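Local coordinates for protein EF0056 (PDB 6ORI) that is of unknown function but, as an enterococcal surface protein with immunoglobulin-like character, is probably linked to biofilm formation, at residues 13-18 with 216-221; 66-71 with 117-122; 80-85 with 142-147. One frame throughout, in Å; residues are numbered along the deposited sequence.

Contact 1. Residues 13-18 with 216-221; sequences SASGNT and VNTKYE
A tight turn near the N-terminus, holding Ala14 and Ser15, docks on strand 211-221, an outermost strand of the five-stranded antiparallel sheet. Residues 13-16 form a type II beta turn, closed by Gly16 N to Ser13 O. Across the contact, Ser15 N donates to Thr218 O at 2.9 Å. The bond is nearly straight at hydrogen (166°), but the donor lies above the carbonyl plane, 48° out of it. The same oxygen takes a CA-H...O contact from Ala14 CA at 3.2 Å. The methyl of Ala14 rests against the amide of Asn217, with CB 3.7 Å from ND2. Water extends the join both ways along the strand. One water donates to Ser13 O and accepts from Tyr220 N. Another donates to Ser15 OG at 2.7 Å and accepts from Thr218 N at 2.9 Å. The two hydroxyls, Ser15 OG and Thr218 OG1, are both hydrogen-bonded to the carbonyl oxygen of Tyr397. This ties the turn and the strand to strand 394-398, in a separate four-stranded sheet. Thr218 holds OG1 between its own backbone N and carbonyl carbon (chi1 71°), which brings that oxygen to 3.1 Å from Ser15 CA.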
loop_
_atom_site.group_PDB
_atom_site.type_symbol
_atom_site.label_atom_id
_atom_site.label_comp_id
_atom_site.label_asym_id
_atom_site.label_seq_id
_atom_site.Cartn_x
_atom_site.Cartn_y
_atom_site.Cartn_z
ATOM N N SER A 13 11.801 3.781 -6.809
ATOM C CA SER A 13 10.414 3.375 -7.038
ATOM C C SER A 13 9.833 2.609 -5.850
ATOM O O SER A 13 10.559 1.957 -5.081
ATOM C CB SER A 13 10.310 2.503 -8.291
ATOM O OG SER A 13 10.701 3.229 -9.447
ATOM N N ALA A 14 8.515 2.656 -5.719
ATOM C CA ALA A 14 7.855 1.928 -4.643
ATOM C C ALA A 14 8.163 0.448 -4.813
ATOM O O ALA A 14 8.104 -0.092 -5.935
ATOM C CB ALA A 14 6.361 2.189 -4.659
ATOM N N SER A 15 8.541 -0.197 -3.714
ATOM C CA SER A 15 8.905 -1.611 -3.698
ATOM C C SER A 15 10.138 -1.919 -4.552
ATOM O O SER A 15 10.427 -3.074 -4.782
ATOM C CB SER A 15 7.716 -2.502 -4.109
ATOM O OG SER A 15 6.605 -2.353 -3.224
ATOM N N GLY A 16 10.866 -0.898 -5.002
ATOM C CA GLY A 16 12.019 -1.138 -5.866
ATOM C C GLY A 16 11.642 -1.764 -7.196
ATOM O O GLY A 16 12.483 -2.376 -7.855
ATOM N N ASN A 17 10.380 -1.615 -7.590
ATOM C CA ASN A 17 9.873 -2.219 -8.813
ATOM C C ASN A 17 10.651 -1.663 -9.989
ATOM O O ASN A 17 10.786 -0.450 -10.132
ATOM C CB ASN A 17 8.379 -1.916 -8.937
ATOM C CG ASN A 17 7.753 -2.557 -10.146
ATOM O OD1 ASN A 17 7.966 -3.738 -10.415
ATOM N ND2 ASN A 17 6.970 -1.782 -10.883
ATOM N N THR A 18 11.129 -2.557 -10.848
ATOM C CA THR A 18 12.098 -2.177 -11.869
ATOM C C THR A 18 11.467 -1.641 -13.153
ATOM O O THR A 18 12.039 -0.763 -13.803
ATOM C CB THR A 18 13.023 -3.354 -12.210
ATOM O OG1 THR A 18 12.237 -4.512 -12.519
ATOM C CG2 THR A 18 13.939 -3.664 -11.028
ATOM N N VAL A 216 0.895 -1.277 3.101
ATOM C CA VAL A 216 2.273 -0.884 3.356
ATOM C C VAL A 216 3.001 -0.687 2.031
ATOM O O VAL A 216 3.135 -1.641 1.256
ATOM C CB VAL A 216 2.984 -1.939 4.212
ATOM C CG1 VAL A 216 4.464 -1.632 4.321
ATOM C CG2 VAL A 216 2.386 -1.981 5.599
ATOM N N ASN A 217 3.447 0.544 1.789
ATOM C CA ASN A 217 4.287 0.903 0.635
ATOM C C ASN A 217 5.707 0.988 1.160
ATOM O O ASN A 217 5.927 1.323 2.334
ATOM C CB ASN A 217 3.894 2.275 0.067
ATOM C CG ASN A 217 3.524 2.270 -1.450
ATOM O OD1 ASN A 217 2.884 1.368 -1.972
ATOM N ND2 ASN A 217 3.941 3.320 -2.143
ATOM N N THR A 218 6.669 0.654 0.327
ATOM C CA THR A 218 8.070 0.668 0.698
ATOM C C THR A 218 8.838 1.488 -0.315
ATOM O O THR A 218 8.435 1.619 -1.478
ATOM C CB THR A 218 8.672 -0.742 0.738
ATOM O OG1 THR A 218 8.793 -1.241 -0.596
ATOM C CG2 THR A 218 7.835 -1.703 1.578
ATOM N N LYS A 219 9.932 2.062 0.131
ATOM C CA LYS A 219 10.798 2.835 -0.735
ATOM C C LYS A 219 12.198 2.816 -0.163
ATOM O O LYS A 219 12.371 2.862 1.053
ATOM C CB LYS A 219 10.319 4.286 -0.800
ATOM C CG LYS A 219 11.124 5.153 -1.735
ATOM C CD LYS A 219 10.738 6.610 -1.654
ATOM C CE LYS A 219 11.612 7.415 -2.599
ATOM N NZ LYS A 219 11.307 8.878 -2.561
ATOM N N TYR A 220 13.196 2.673 -1.012
ATOM C CA TYR A 220 14.561 2.984 -0.604
ATOM C C TYR A 220 14.793 4.484 -0.736
ATOM O O TYR A 220 14.678 5.044 -1.830
ATOM C CB TYR A 220 15.575 2.245 -1.467
ATOM C CG TYR A 220 16.962 2.764 -1.214
ATOM C CD1 TYR A 220 17.680 2.345 -0.107
ATOM C CD2 TYR A 220 17.539 3.706 -2.064
ATOM C CE1 TYR A 220 18.958 2.828 0.138
ATOM C CE2 TYR A 220 18.807 4.197 -1.829
ATOM C CZ TYR A 220 19.508 3.756 -0.728
ATOM O OH TYR A 220 20.769 4.253 -0.494
ATOM N N GLU A 221 15.116 5.152 0.369
ATOM C CA GLU A 221 15.413 6.579 0.357
ATOM C C GLU A 221 16.925 6.771 0.455
ATOM O O GLU A 221 17.625 6.026 1.157
ATOM C CB GLU A 221 14.721 7.347 1.502
ATOM C CG GLU A 221 13.275 7.811 1.245
ATOM C CD GLU A 221 13.141 8.936 0.210
ATOM O OE1 GLU A 221 14.154 9.265 -0.457
ATOM O OE2 GLU A 221 12.021 9.479 0.060
HETATM O O HOH W 1 12.956 2.195 -3.883
HETATM O O HOH W 2 5.565 -0.091 -2.252
HETATM O O HOH W 3 4.561 -3.006 -0.944
#

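Contact 2. Residues 66-71 with 117-122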
loop_
_atom_site.group_PDB
_atom_site.type_symbol
_atom_site.label_atom_id
_atom_site.label_comp_id
_atom_site.label_asym_id
_atom_site.label_seq_id
_atom_site.Cartn_x
_atom_site.Cartn_y
_atom_site.Cartn_z
ATOM N N ALA A 66 -12.841 14.040 -17.150
ATOM C CA ALA A 66 -12.064 12.890 -17.573
ATOM C C ALA A 66 -10.564 13.108 -17.444
ATOM O O ALA A 66 -9.798 12.253 -17.853
ATOM C CB ALA A 66 -12.403 12.565 -19.013
ATOM N N ASN A 67 -10.125 14.222 -16.866
ATOM C CA ASN A 67 -8.697 14.443 -16.700
ATOM C C ASN A 67 -7.985 13.352 -15.900
ATOM O O ASN A 67 -6.821 13.048 -16.139
ATOM C CB ASN A 67 -8.440 15.780 -16.019
ATOM C CG ASN A 67 -6.973 16.101 -15.945
ATOM O OD1 ASN A 67 -6.309 16.258 -16.975
ATOM N ND2 ASN A 67 -6.426 16.134 -14.740
ATOM N N TRP A 68 -8.704 12.839 -14.915
ATOM C CA TRP A 68 -8.162 11.972 -13.882
ATOM C C TRP A 68 -8.384 10.529 -14.276
ATOM O O TRP A 68 -9.518 10.077 -14.419
ATOM C CB TRP A 68 -8.866 12.284 -12.579
ATOM C CG TRP A 68 -8.891 13.743 -12.256
ATOM C CD1 TRP A 68 -9.984 14.539 -12.256
ATOM C CD2 TRP A 68 -7.776 14.581 -11.910
ATOM N NE1 TRP A 68 -9.631 15.832 -11.930
ATOM C CE2 TRP A 68 -8.282 15.879 -11.710
ATOM C CE3 TRP A 68 -6.409 14.367 -11.757
ATOM C CZ2 TRP A 68 -7.474 16.951 -11.371
ATOM C CZ3 TRP A 68 -5.606 15.430 -11.397
ATOM C CH2 TRP A 68 -6.144 16.709 -11.211
ATOM N N GLU A 69 -7.279 9.812 -14.446
ATOM C CA GLU A 69 -7.330 8.423 -14.916
ATOM C C GLU A 69 -6.612 7.492 -13.956
ATOM O O GLU A 69 -5.442 7.687 -13.633
ATOM C CB GLU A 69 -6.700 8.318 -16.290
ATOM C CG GLU A 69 -6.758 6.936 -16.896
ATOM C CD GLU A 69 -6.301 6.969 -18.324
ATOM O OE1 GLU A 69 -5.073 6.867 -18.544
ATOM O OE2 GLU A 69 -7.167 7.168 -19.202
ATOM N N ILE A 70 -7.320 6.466 -13.516
ATOM C CA ILE A 70 -6.749 5.450 -12.658
ATOM C C ILE A 70 -6.056 4.439 -13.543
ATOM O O ILE A 70 -6.629 3.999 -14.562
ATOM C CB ILE A 70 -7.854 4.741 -11.855
ATOM C CG1 ILE A 70 -8.539 5.713 -10.877
ATOM C CG2 ILE A 70 -7.288 3.522 -11.087
ATOM C CD1 ILE A 70 -9.794 5.151 -10.245
ATOM N N ARG A 71 -4.822 4.109 -13.204
ATOM C CA ARG A 71 -4.086 3.075 -13.884
ATOM C C ARG A 71 -3.778 1.947 -12.930
ATOM O O ARG A 71 -3.463 2.169 -11.755
ATOM C CB ARG A 71 -2.827 3.625 -14.538
ATOM C CG ARG A 71 -3.224 4.472 -15.757
ATOM C CD ARG A 71 -2.094 4.878 -16.628
ATOM N NE ARG A 71 -2.587 5.715 -17.712
ATOM C CZ ARG A 71 -1.803 6.320 -18.584
ATOM N NH1 ARG A 71 -0.486 6.212 -18.501
ATOM N NH2 ARG A 71 -2.347 7.065 -19.523
ATOM N N ASN A 117 -11.465 5.750 -15.854
ATOM C CA ASN A 117 -11.534 7.096 -15.346
ATOM C C ASN A 117 -11.830 7.093 -13.855
ATOM O O ASN A 117 -12.575 6.269 -13.347
ATOM C CB ASN A 117 -12.575 7.907 -16.113
ATOM C CG ASN A 117 -12.122 8.247 -17.506
ATOM O OD1 ASN A 117 -10.960 8.066 -17.849
ATOM N ND2 ASN A 117 -13.025 8.806 -18.295
ATOM N N TYR A 118 -11.252 8.043 -13.148
ATOM C CA TYR A 118 -11.534 8.200 -11.729
ATOM C C TYR A 118 -12.969 8.672 -11.460
ATOM O O TYR A 118 -13.614 8.177 -10.542
ATOM C CB TYR A 118 -10.510 9.187 -11.121
ATOM C CG TYR A 118 -10.641 9.399 -9.623
ATOM C CD1 TYR A 118 -11.604 10.243 -9.104
ATOM C CD2 TYR A 118 -9.793 8.754 -8.726
ATOM C CE1 TYR A 118 -11.728 10.438 -7.725
ATOM C CE2 TYR A 118 -9.910 8.949 -7.356
ATOM C CZ TYR A 118 -10.875 9.795 -6.874
ATOM O OH TYR A 118 -10.993 9.988 -5.514
ATOM N N ILE A 119 -13.451 9.628 -12.258
ATOM C CA ILE A 119 -14.679 10.342 -11.942
ATOM C C ILE A 119 -15.883 9.633 -12.525
ATOM O O ILE A 119 -15.938 9.357 -13.742
ATOM C CB ILE A 119 -14.616 11.794 -12.453
ATOM C CG1 ILE A 119 -13.474 12.554 -11.769
ATOM C CG2 ILE A 119 -15.954 12.493 -12.276
ATOM C CD1 ILE A 119 -13.756 12.972 -10.325
ATOM N N ARG A 120 -16.849 9.367 -11.651
ATOM C CA ARG A 120 -17.988 8.545 -11.992
ATOM C C ARG A 120 -18.797 9.089 -13.171
ATOM O O ARG A 120 -19.239 8.315 -14.020
ATOM C CB ARG A 120 -18.880 8.361 -10.770
ATOM C CG ARG A 120 -19.960 7.300 -11.008
ATOM C CD ARG A 120 -20.758 7.020 -9.769
ATOM N NE ARG A 120 -21.458 8.211 -9.312
ATOM C CZ ARG A 120 -22.099 8.307 -8.159
ATOM N NH1 ARG A 120 -22.095 7.307 -7.305
ATOM N NH2 ARG A 120 -22.699 9.439 -7.835
ATOM N N ALA A 121 -19.003 10.405 -13.216
ATOM C CA ALA A 121 -19.791 11.029 -14.288
ATOM C C ALA A 121 -19.093 11.007 -15.621
ATOM O O ALA A 121 -19.717 11.329 -16.641
ATOM C CB ALA A 121 -20.134 12.453 -13.935
ATOM N N ASN A 122 -17.820 10.650 -15.633
ATOM C CA ASN A 122 -17.066 10.479 -16.864
ATOM C C ASN A 122 -16.778 8.995 -17.113
ATOM O O ASN A 122 -15.649 8.612 -17.406
ATOM C CB ASN A 122 -15.790 11.318 -16.798
ATOM C CG ASN A 122 -16.089 12.779 -16.650
ATOM O OD1 ASN A 122 -16.054 13.333 -15.539
ATOM N ND2 ASN A 122 -16.400 13.427 -17.765
HETATM O O HOH W 4 -9.557 9.935 -19.158
HETATM O O HOH W 5 -12.059 10.989 -14.527
HETATM O O HOH W 6 -9.588 5.964 -18.981
#
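Trp68 O is gripped from two quarters: Tyr118 N donates to it at 3.0 Å, and a water donates to it at 2.7 Å. The hydrogen bond from Tyr118 N is nearly straight at hydrogen (172°). That water also accepts from Ile119 N, so it links the chain just past Tyr118 to the same carbonyl. Asn117 OD1 likewise takes two waters, one shared with Ala66 O and one with Glu69 OE2. Its ND2 turns back within its own segment to Asn122 O, at 2.8 Å and in the carbonyl plane, which fixes the amide. These bonds lie where the antiparallel pair of strands 68-74 and 113-117 gives way to a loop. Glu69 and Asn117 form a non-hydrogen-bonded pair there, and their carboxylate and amide planes are nearly coplanar. On the other side of the strand lie the apolar groups. Trp68 CB meets Tyr118 CB at 3.8 Å, and Ile119 CG1 comes to the indole edge at CD1. Ile70 CD1 touches Tyr118 CD2 at 3.9 Å, the two side chains meeting at a slant. Phe31 stacks edge-to-face on both Trp68 and Tyr118, and Tyr118 OH is hydrogen-bonded to His59 ND1.

Contact 3. Residues 80-85 with 142-147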
loop_
_atom_site.group_PDB
_atom_site.type_symbol
_atom_site.label_atom_id
_atom_site.label_comp_id
_atom_site.label_asym_id
_atom_site.label_seq_id
_atom_site.Cartn_x
_atom_site.Cartn_y
_atom_site.Cartn_z
ATOM N N GLN A 80 -0.100 -11.573 -18.703
ATOM C CA GLN A 80 -0.072 -12.320 -19.954
ATOM C C GLN A 80 -1.328 -13.168 -20.164
ATOM O O GLN A 80 -1.653 -13.506 -21.301
ATOM C CB GLN A 80 1.176 -13.197 -19.997
ATOM C CG GLN A 80 1.168 -14.283 -18.949
ATOM C CD GLN A 80 2.395 -15.189 -18.981
ATOM O OE1 GLN A 80 2.887 -15.537 -20.049
ATOM N NE2 GLN A 80 2.883 -15.578 -17.793
ATOM N N TYR A 81 -2.035 -13.487 -19.081
ATOM C CA TYR A 81 -3.231 -14.331 -19.145
ATOM C C TYR A 81 -4.524 -13.616 -18.800
ATOM O O TYR A 81 -5.577 -14.233 -18.717
ATOM C CB TYR A 81 -3.080 -15.572 -18.242
ATOM C CG TYR A 81 -2.038 -16.548 -18.765
ATOM C CD1 TYR A 81 -2.159 -17.086 -20.040
ATOM C CD2 TYR A 81 -0.949 -16.912 -17.999
ATOM C CE1 TYR A 81 -1.219 -17.977 -20.536
ATOM C CE2 TYR A 81 0.007 -17.813 -18.496
ATOM C CZ TYR A 81 -0.146 -18.333 -19.756
ATOM O OH TYR A 81 0.799 -19.215 -20.244
ATOM N N VAL A 82 -4.487 -12.310 -18.590
ATOM C CA VAL A 82 -5.713 -11.567 -18.293
ATOM C C VAL A 82 -6.534 -11.391 -19.566
ATOM O O VAL A 82 -6.001 -10.981 -20.596
ATOM C CB VAL A 82 -5.426 -10.188 -17.692
ATOM C CG1 VAL A 82 -6.696 -9.354 -17.571
ATOM C CG2 VAL A 82 -4.773 -10.324 -16.320
ATOM N N GLU A 83 -7.821 -11.731 -19.501
ATOM C CA GLU A 83 -8.735 -11.477 -20.607
ATOM C C GLU A 83 -9.543 -10.212 -20.420
ATOM O O GLU A 83 -9.749 -9.468 -21.377
ATOM C CB GLU A 83 -9.687 -12.656 -20.810
ATOM C CG GLU A 83 -10.640 -12.386 -21.982
ATOM C CD GLU A 83 -11.360 -13.605 -22.496
ATOM O OE1 GLU A 83 -10.869 -14.739 -22.321
ATOM O OE2 GLU A 83 -12.444 -13.412 -23.096
ATOM N N LYS A 84 -10.027 -9.966 -19.214
ATOM C CA LYS A 84 -10.934 -8.866 -18.959
ATOM C C LYS A 84 -10.827 -8.438 -17.500
ATOM O O LYS A 84 -10.593 -9.278 -16.637
ATOM C CB LYS A 84 -12.359 -9.381 -19.292
ATOM C CG LYS A 84 -13.556 -8.586 -18.823
ATOM C CD LYS A 84 -14.886 -9.320 -19.197
ATOM C CE LYS A 84 -14.992 -10.784 -18.678
ATOM N NZ LYS A 84 -16.330 -11.479 -18.956
ATOM N N ILE A 85 -10.989 -7.141 -17.238
ATOM C CA ILE A 85 -11.086 -6.619 -15.870
ATOM C C ILE A 85 -12.265 -5.659 -15.849
ATOM O O ILE A 85 -12.347 -4.753 -16.693
ATOM C CB ILE A 85 -9.815 -5.879 -15.443
ATOM C CG1 ILE A 85 -8.576 -6.755 -15.642
ATOM C CG2 ILE A 85 -9.974 -5.416 -14.010
ATOM C CD1 ILE A 85 -7.292 -6.097 -15.201
ATOM N N ILE A 142 -11.032 -9.644 -11.993
ATOM C CA ILE A 142 -10.046 -9.937 -13.029
ATOM C C ILE A 142 -10.333 -11.332 -13.539
ATOM O O ILE A 142 -10.319 -12.290 -12.779
ATOM C CB ILE A 142 -8.609 -9.901 -12.499
ATOM C CG1 ILE A 142 -8.266 -8.549 -11.832
ATOM C CG2 ILE A 142 -7.622 -10.189 -13.652
ATOM C CD1 ILE A 142 -6.960 -8.576 -11.029
ATOM N N THR A 143 -10.591 -11.451 -14.829
ATOM C CA THR A 143 -10.903 -12.735 -15.456
ATOM C C THR A 143 -9.729 -13.174 -16.320
ATOM O O THR A 143 -9.289 -12.429 -17.185
ATOM C CB THR A 143 -12.164 -12.606 -16.330
ATOM O OG1 THR A 143 -13.278 -12.248 -15.520
ATOM C CG2 THR A 143 -12.491 -13.916 -17.030
ATOM N N PHE A 144 -9.293 -14.417 -16.131
ATOM C CA PHE A 144 -8.119 -14.970 -16.813
ATOM C C PHE A 144 -8.492 -15.961 -17.906
ATOM O O PHE A 144 -9.566 -16.545 -17.879
ATOM C CB PHE A 144 -7.180 -15.650 -15.787
ATOM C CG PHE A 144 -6.505 -14.695 -14.813
ATOM C CD1 PHE A 144 -7.131 -14.337 -13.644
ATOM C CD2 PHE A 144 -5.268 -14.155 -15.087
ATOM C CE1 PHE A 144 -6.510 -13.446 -12.754
ATOM C CE2 PHE A 144 -4.647 -13.298 -14.204
ATOM C CZ PHE A 144 -5.290 -12.924 -13.038
ATOM N N GLU A 145 -7.570 -16.161 -18.848
ATOM C CA GLU A 145 -7.741 -17.118 -19.947
ATOM C C GLU A 145 -7.725 -18.562 -19.500
ATOM O O GLU A 145 -8.258 -19.438 -20.189
ATOM C CB GLU A 145 -6.599 -16.958 -20.947
ATOM C CG GLU A 145 -6.575 -15.631 -21.653
ATOM C CD GLU A 145 -5.336 -15.461 -22.516
ATOM O OE1 GLU A 145 -4.291 -16.090 -22.211
ATOM O OE2 GLU A 145 -5.402 -14.694 -23.497
ATOM N N LYS A 146 -7.066 -18.800 -18.373
ATOM C CA LYS A 146 -6.885 -20.140 -17.809
ATOM C C LYS A 146 -7.163 -20.055 -16.332
ATOM O O LYS A 146 -7.118 -18.978 -15.732
ATOM C CB LYS A 146 -5.420 -20.604 -17.936
ATOM C CG LYS A 146 -4.873 -20.723 -19.320
ATOM C CD LYS A 146 -3.364 -21.035 -19.236
ATOM C CE LYS A 146 -2.710 -21.084 -20.606
ATOM N NZ LYS A 146 -3.201 -22.233 -21.413
ATOM N N ASN A 147 -7.391 -21.191 -15.700
ATOM C CA ASN A 147 -7.509 -21.205 -14.266
ATOM C C ASN A 147 -6.182 -20.874 -13.571
ATOM O O ASN A 147 -5.105 -21.093 -14.130
ATOM C CB ASN A 147 -8.014 -22.557 -13.792
ATOM C CG ASN A 147 -9.463 -22.791 -14.167
ATOM O OD1 ASN A 147 -10.260 -21.857 -14.238
ATOM N ND2 ASN A 147 -9.818 -24.044 -14.399
HETATM O O HOH W 7 -4.710 -12.258 -22.558
HETATM O O HOH W 8 -8.677 -14.839 -24.212
HETATM O O HOH W 9 -13.792 -9.567 -15.419
#
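Tyr81 leaves the chain just before strand 82-87 and runs out along residues 144-146. Its CB lies 4.1 Å from Phe144 CD2. CG stands opposite the carbonyl carbon of Tyr81 (chi1 -69°), and this sends the ring out beside Glu145 and Lys146. CD1 has the carboxylate of Glu145 at the ring edge, but Glu145 has two conformers, so this approach is doubtful. Next round the ring, CE1 meets Lys146 CE at 3.4 Å. Lys146 CD sits over one face in a CH-pi contact, 4.2 Å from the ring centroid and 22° off the normal. Gln80 CG packs on the opposite face, so the ring is sandwiched between two aliphatic chains. At the tip, OH again has Lys146 CE as its neighbour.

The backbone of Tyr81 is held as well: Glu145 N donates to Tyr81 O at 2.8 Å. Further along is a classic beta bulge, in which Glu83 and Lys84 both face Thr143. Thr143 O accepts from Glu83 N at 2.8 Å and from Lys84 N at 3.3 Å, the latter on a lone pair. Thr143 N returns a bond to Lys84 O at 2.8 Å. Beyond the bulge the pairing is regular, and Ile85 and Ile142 lie side by side on one face. Val82 CG2 bridges inward to Phe144 CE2 at 3.7 Å and also touches Ile142 CG2.

Strands 82-87 and 135-144 are thus antiparallel neighbours in the large sheet. Strand 50-59 flanks 135-144 on its other edge, and strand 98-104 pairs with 82-87. Trp114 of strand 113-117 packs on Val82 and Ile85. Helix 148-155 follows directly, and its Ile151 touches Tyr81, Phe144 and Lys146.

Overall arrangement
Contacts 2 and 3 both belong to the large N-terminal antiparallel sheet. Their centres are about 23 Å apart, and their nearest atoms about 9 Å. Along the chain their segments alternate: 66-71, 80-85, 117-122, then 142-147. The two contacts therefore cross in sequence, each joining strands or a strand-end loop of that sheet. Contact 1 spans them both, since 13-18 precedes all four segments and 216-221 follows them. Its centre lies about 26 Å from that of contact 2 and about 27 Å from that of contact 3, and it touches neither. It ties the N-terminal loop, which precedes the large sheet, to edge strand 211-221 of the five-stranded sheet.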